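Local coordinates for sensor protein kinase WalK (Staphylococcus aureus, PDB 4YWZ) that is the membrane sensor histidine kinase of the essential WalKR two-component system, its extracellular receptor domain probably perceiving a signal outside the cell, at residues I59-I71 with T74-A87. The protein carries 1 engineered substitution. Sequence-based numbering, arbitrary orientation.
Sequences IGEIRFIDKDQII and TTKQSNRSLINQKA
Arg63 and Thr74 form an antiparallel, non-hydrogen-bonded pair, their CA atoms 4.4 Å apart. Beside it, Thr75 N donates to Ile62 O. Thr75 OG1 accepts from Ile62 N at 3.0 Å and so stands in for a backbone carbonyl as the pairing ends. Farther on, the loop comes back along residues 69-71. Ala87 N donates to Gln69 O, Ile71 N to Gln85 O in a nearly straight bond (176°), and Asn84 N to Ile71 O. The type II turn from Leu82 to Gln85 shapes this return.

Glu61 is the polar centre. Its chain is extended, with CG anti to the backbone N (chi1 -171°), which carries the carboxylate to Thr74 and Asn79. Thr74 OG1 donates to the anti lone pair of Glu61 OE2 at 2.6 Å. Asn79 ND2 reaches the same oxygen from above the carboxylate plane, at 3.0 Å. Arg63 grips the carboxylate side-on in a salt bridge, NE to OE2 and NH2 to OE1, with NE well above the carboxylate plane (60° out of it). OE2 thus takes three donors, which should hold the carboxylate in its rotation. Leu82 CD1 sits over the centre of the Arg63 guanidinium, 3.6 Å from CZ. Thr74 OG1 also accepts from Lys76 N, an ST turn. At the other end Lys86 NZ donates to Asp68 O at 2.9 Å, its chain passing Ile70 CD1. Ile71 packs on Leu82 and Ala87.

The contact joins strand 59-66, second from the edge of the five-stranded antiparallel Cache-family sheet, to the end of edge strand 71-74 and the loop to helix 90-98. Strand 129-138 flanks 59-66 on its other side. Thr75 and Ile62 meet helix 46-54, while Ile65 and Gln69 touch helix 90-98, where Gln93 NE2 is hydrogen-bonded to Gln69 OE1.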
loop_
_atom_site.group_PDB
_atom_site.type_symbol
_atom_site.label_atom_id
_atom_site.label_comp_id
_atom_site.label_asym_id
_atom_site.label_seq_id
_atom_site.Cartn_x
_atom_site.Cartn_y
_atom_site.Cartn_z
ATOM N N ILE A 59 7.481 -0.638 4.923
ATOM C CA ILE A 59 8.842 -0.199 5.294
ATOM C C ILE A 59 9.608 -1.340 5.933
ATOM O O ILE A 59 9.137 -2.005 6.917
ATOM C CB ILE A 59 8.751 1.018 6.192
ATOM C CG1 ILE A 59 8.317 2.197 5.302
ATOM C CG2 ILE A 59 10.151 1.284 6.833
ATOM C CD1 ILE A 59 8.274 3.528 5.951
ATOM N N GLY A 60 10.795 -1.631 5.388
ATOM C CA GLY A 60 11.738 -2.607 5.921
ATOM C C GLY A 60 12.528 -2.099 7.118
ATOM O O GLY A 60 12.527 -2.677 8.191
ATOM N N GLU A 61 13.188 -0.961 6.928
ATOM C CA GLU A 61 14.030 -0.344 7.954
ATOM C C GLU A 61 14.120 1.157 7.713
ATOM O O GLU A 61 14.031 1.574 6.578
ATOM C CB GLU A 61 15.408 -0.868 7.816
ATOM C CG GLU A 61 16.357 -0.474 8.975
ATOM C CD GLU A 61 17.788 -1.036 8.835
ATOM O OE1 GLU A 61 18.135 -1.722 7.857
ATOM O OE2 GLU A 61 18.619 -0.684 9.683
ATOM N N ILE A 62 14.175 1.925 8.798
ATOM C CA ILE A 62 14.472 3.345 8.716
ATOM C C ILE A 62 15.734 3.519 9.538
ATOM O O ILE A 62 15.848 3.004 10.683
ATOM C CB ILE A 62 13.352 4.233 9.240
ATOM C CG1 ILE A 62 12.005 3.887 8.589
ATOM C CG2 ILE A 62 13.773 5.698 9.044
ATOM C CD1 ILE A 62 10.818 4.707 9.119
ATOM N N ARG A 63 16.711 4.356 9.039
ATOM C CA ARG A 63 17.867 4.791 9.831
ATOM C C ARG A 63 17.858 6.331 9.844
ATOM O O ARG A 63 17.431 6.975 8.898
ATOM C CB ARG A 63 19.158 4.348 9.260
ATOM C CG ARG A 63 19.236 2.814 9.021
ATOM C CD ARG A 63 20.482 2.328 8.330
ATOM N NE ARG A 63 20.388 0.890 8.074
ATOM C CZ ARG A 63 21.089 0.246 7.144
ATOM N NH1 ARG A 63 22.074 0.882 6.449
ATOM N NH2 ARG A 63 20.844 -1.052 6.939
ATOM N N PHE A 64 18.330 6.893 10.936
ATOM C CA PHE A 64 18.678 8.307 11.030
ATOM C C PHE A 64 20.195 8.433 11.165
ATOM O O PHE A 64 20.835 7.785 11.954
ATOM C CB PHE A 64 17.956 9.017 12.183
ATOM C CG PHE A 64 18.331 10.490 12.294
ATOM C CD1 PHE A 64 17.815 11.402 11.442
ATOM C CD2 PHE A 64 19.362 10.888 13.208
ATOM C CE1 PHE A 64 18.234 12.760 11.463
ATOM C CE2 PHE A 64 19.785 12.237 13.194
ATOM C CZ PHE A 64 19.179 13.139 12.358
ATOM N N ILE A 65 20.742 9.230 10.255
ATOM C CA ILE A 65 22.158 9.414 9.999
ATOM C C ILE A 65 22.484 10.909 10.168
ATOM O O ILE A 65 21.785 11.789 9.611
ATOM C CB ILE A 65 22.563 8.913 8.604
ATOM C CG1 ILE A 65 22.260 7.404 8.508
ATOM C CG2 ILE A 65 24.019 9.270 8.315
ATOM C CD1 ILE A 65 22.046 7.013 7.110
ATOM N N ASP A 66 23.513 11.214 10.946
ATOM C CA ASP A 66 23.752 12.617 11.235
ATOM C C ASP A 66 24.570 13.257 10.130
ATOM O O ASP A 66 24.964 12.639 9.154
ATOM C CB ASP A 66 24.385 12.867 12.677
ATOM C CG ASP A 66 25.824 12.436 12.782
ATOM O OD1 ASP A 66 26.506 12.238 11.807
ATOM O OD2 ASP A 66 26.340 12.352 13.935
ATOM N N LYS A 67 24.884 14.559 10.326
ATOM C CA LYS A 67 25.710 15.335 9.362
ATOM C C LYS A 67 27.046 14.795 8.980
ATOM O O LYS A 67 27.536 14.982 7.876
ATOM C CB LYS A 67 26.036 16.725 9.976
ATOM C CG LYS A 67 24.953 17.722 9.880
ATOM C CD LYS A 67 25.568 19.121 10.005
ATOM C CE LYS A 67 25.960 19.708 8.646
ATOM N NZ LYS A 67 24.799 20.257 7.828
ATOM N N ASP A 68 27.665 14.120 9.920
ATOM C CA ASP A 68 28.926 13.500 9.689
ATOM C C ASP A 68 28.835 12.063 9.251
ATOM O O ASP A 68 29.794 11.310 9.298
ATOM C CB ASP A 68 29.759 13.552 11.011
ATOM C CG ASP A 68 29.999 14.976 11.507
ATOM O OD1 ASP A 68 30.187 15.877 10.709
ATOM O OD2 ASP A 68 29.906 15.202 12.702
ATOM N N GLN A 69 27.633 11.611 8.793
ATOM C CA GLN A 69 27.412 10.290 8.261
ATOM C C GLN A 69 27.429 9.178 9.283
ATOM O O GLN A 69 27.524 7.982 8.954
ATOM C CB GLN A 69 28.332 10.009 7.078
ATOM C CG GLN A 69 28.159 11.056 6.028
ATOM C CD GLN A 69 29.176 10.908 4.968
ATOM O OE1 GLN A 69 29.236 9.844 4.258
ATOM N NE2 GLN A 69 29.898 12.027 4.723
ATOM N N ILE A 70 27.250 9.516 10.549
ATOM C CA ILE A 70 27.199 8.488 11.574
ATOM C C ILE A 70 25.778 8.008 11.755
ATOM O O ILE A 70 24.834 8.830 11.827
ATOM C CB ILE A 70 27.661 9.109 12.920
ATOM C CG1 ILE A 70 29.099 9.657 12.832
ATOM C CG2 ILE A 70 27.549 8.069 14.028
ATOM C CD1 ILE A 70 30.071 8.610 12.440
ATOM N N ILE A 71 25.612 6.684 11.755
ATOM C CA ILE A 71 24.334 6.058 12.010
ATOM C C ILE A 71 23.981 6.243 13.469
ATOM O O ILE A 71 24.653 5.703 14.357
ATOM C CB ILE A 71 24.304 4.620 11.587
ATOM C CG1 ILE A 71 24.555 4.513 10.085
ATOM C CG2 ILE A 71 22.950 3.991 11.885
ATOM C CD1 ILE A 71 24.970 3.157 9.566
ATOM N N THR A 74 18.427 3.088 14.307
ATOM C CA THR A 74 17.776 2.193 13.377
ATOM C C THR A 74 16.531 1.599 14.014
ATOM O O THR A 74 16.441 1.433 15.245
ATOM C CB THR A 74 18.686 1.019 12.910
ATOM O OG1 THR A 74 17.935 0.146 12.049
ATOM C CG2 THR A 74 19.280 0.184 14.052
ATOM N N THR A 75 15.579 1.239 13.160
ATOM C CA THR A 75 14.371 0.516 13.571
ATOM C C THR A 75 14.519 -1.011 13.576
ATOM O O THR A 75 13.615 -1.697 14.125
ATOM C CB THR A 75 13.236 0.832 12.679
ATOM O OG1 THR A 75 13.511 0.407 11.325
ATOM C CG2 THR A 75 12.983 2.313 12.691
ATOM N N LYS A 76 15.637 -1.511 13.093
ATOM C CA LYS A 76 15.904 -2.945 12.974
ATOM C C LYS A 76 16.880 -3.420 14.040
ATOM O O LYS A 76 18.097 -3.114 14.040
ATOM C CB LYS A 76 16.320 -3.300 11.532
ATOM C CG LYS A 76 16.570 -4.770 11.313
ATOM C CD LYS A 76 16.659 -5.207 9.835
ATOM C CE LYS A 76 15.533 -4.820 8.910
ATOM N NZ LYS A 76 14.170 -5.455 9.051
ATOM N N GLN A 77 16.308 -4.124 15.023
ATOM C CA GLN A 77 17.090 -4.599 16.197
ATOM C C GLN A 77 18.322 -5.430 15.789
ATOM O O GLN A 77 19.408 -5.295 16.354
ATOM C CB GLN A 77 16.121 -5.350 17.142
ATOM C CG GLN A 77 16.741 -5.969 18.380
ATOM C CD GLN A 77 16.341 -7.438 18.530
ATOM O OE1 GLN A 77 16.957 -8.338 17.932
ATOM N NE2 GLN A 77 15.292 -7.688 19.315
ATOM N N SER A 78 18.210 -6.238 14.733
ATOM C CA SER A 78 19.318 -7.045 14.228
ATOM C C SER A 78 20.448 -6.228 13.617
ATOM O O SER A 78 21.492 -6.768 13.387
ATOM C CB SER A 78 18.798 -8.089 13.197
ATOM O OG SER A 78 18.230 -7.485 12.003
ATOM N N ASN A 79 20.245 -4.906 13.408
ATOM C CA ASN A 79 21.249 -4.003 12.907
ATOM C C ASN A 79 21.732 -3.022 13.952
ATOM O O ASN A 79 22.414 -2.028 13.626
ATOM C CB ASN A 79 20.638 -3.178 11.774
ATOM C CG ASN A 79 20.700 -3.890 10.460
ATOM O OD1 ASN A 79 21.399 -4.903 10.305
ATOM N ND2 ASN A 79 19.922 -3.403 9.512
ATOM N N ARG A 80 21.471 -3.320 15.238
ATOM C CA ARG A 80 22.010 -2.477 16.296
ATOM C C ARG A 80 23.557 -2.313 16.258
ATOM O O ARG A 80 24.079 -1.255 16.721
ATOM C CB ARG A 80 21.441 -2.903 17.683
ATOM C CG ARG A 80 22.426 -3.592 18.634
ATOM C CD ARG A 80 21.727 -4.167 19.888
ATOM N NE ARG A 80 20.762 -5.223 19.531
ATOM C CZ ARG A 80 21.081 -6.445 19.085
ATOM N NH1 ARG A 80 22.352 -6.813 18.950
ATOM N NH2 ARG A 80 20.121 -7.314 18.772
ATOM N N SER A 81 24.297 -3.270 15.696
ATOM C CA SER A 81 25.731 -3.073 15.513
ATOM C C SER A 81 26.141 -1.881 14.586
ATOM O O SER A 81 27.254 -1.362 14.695
ATOM C CB SER A 81 26.413 -4.340 15.072
ATOM O OG SER A 81 26.001 -4.777 13.799
ATOM N N LEU A 82 25.237 -1.430 13.684
ATOM C CA LEU A 82 25.541 -0.286 12.843
ATOM C C LEU A 82 25.605 1.018 13.599
ATOM O O LEU A 82 26.195 1.978 13.077
ATOM C CB LEU A 82 24.506 -0.137 11.729
ATOM C CG LEU A 82 24.333 -1.321 10.758
ATOM C CD1 LEU A 82 23.270 -0.949 9.756
ATOM C CD2 LEU A 82 25.677 -1.668 10.110
ATOM N N ILE A 83 24.938 1.127 14.755
ATOM C CA ILE A 83 24.865 2.405 15.489
ATOM C C ILE A 83 26.303 2.881 15.767
ATOM O O ILE A 83 27.176 2.080 16.179
ATOM C CB ILE A 83 24.013 2.266 16.780
ATOM C CG1 ILE A 83 22.564 1.908 16.400
ATOM C CG2 ILE A 83 24.068 3.523 17.633
ATOM C CD1 ILE A 83 21.839 1.221 17.520
ATOM N N ASN A 84 26.546 4.160 15.550
ATOM C CA ASN A 84 27.815 4.828 15.666
ATOM C C ASN A 84 28.879 4.529 14.587
ATOM O O ASN A 84 29.977 5.072 14.649
ATOM C CB ASN A 84 28.412 4.572 17.060
ATOM C CG ASN A 84 27.576 5.220 18.130
ATOM O OD1 ASN A 84 27.102 6.326 17.961
ATOM N ND2 ASN A 84 27.313 4.505 19.177
ATOM N N GLN A 85 28.550 3.717 13.614
ATOM C CA GLN A 85 29.389 3.522 12.456
ATOM C C GLN A 85 29.069 4.544 11.388
ATOM O O GLN A 85 27.971 5.055 11.312
ATOM C CB GLN A 85 29.204 2.107 11.944
ATOM C CG GLN A 85 29.519 1.106 13.049
ATOM C CD GLN A 85 29.598 -0.361 12.690
ATOM O OE1 GLN A 85 28.738 -0.932 12.016
ATOM N NE2 GLN A 85 30.608 -1.014 13.249
ATOM N N LYS A 86 30.063 4.830 10.536
ATOM C CA LYS A 86 29.843 5.561 9.334
ATOM C C LYS A 86 28.961 4.794 8.360
ATOM O O LYS A 86 29.130 3.606 8.144
ATOM C CB LYS A 86 31.208 5.824 8.632
ATOM C CG LYS A 86 32.116 6.814 9.369
ATOM C CD LYS A 86 31.803 8.262 9.099
ATOM C CE LYS A 86 32.566 9.126 10.105
ATOM N NZ LYS A 86 32.572 10.562 9.670
ATOM N N ALA A 87 28.020 5.511 7.730
ATOM C CA ALA A 87 27.108 4.888 6.751
ATOM C C ALA A 87 27.843 4.471 5.493
ATOM O O ALA A 87 27.454 3.453 4.892
ATOM C CB ALA A 87 26.009 5.860 6.382
HETATM O O HOH W 1 12.880 -2.013 10.859
HETATM O O HOH W 2 11.351 -5.349 8.802
#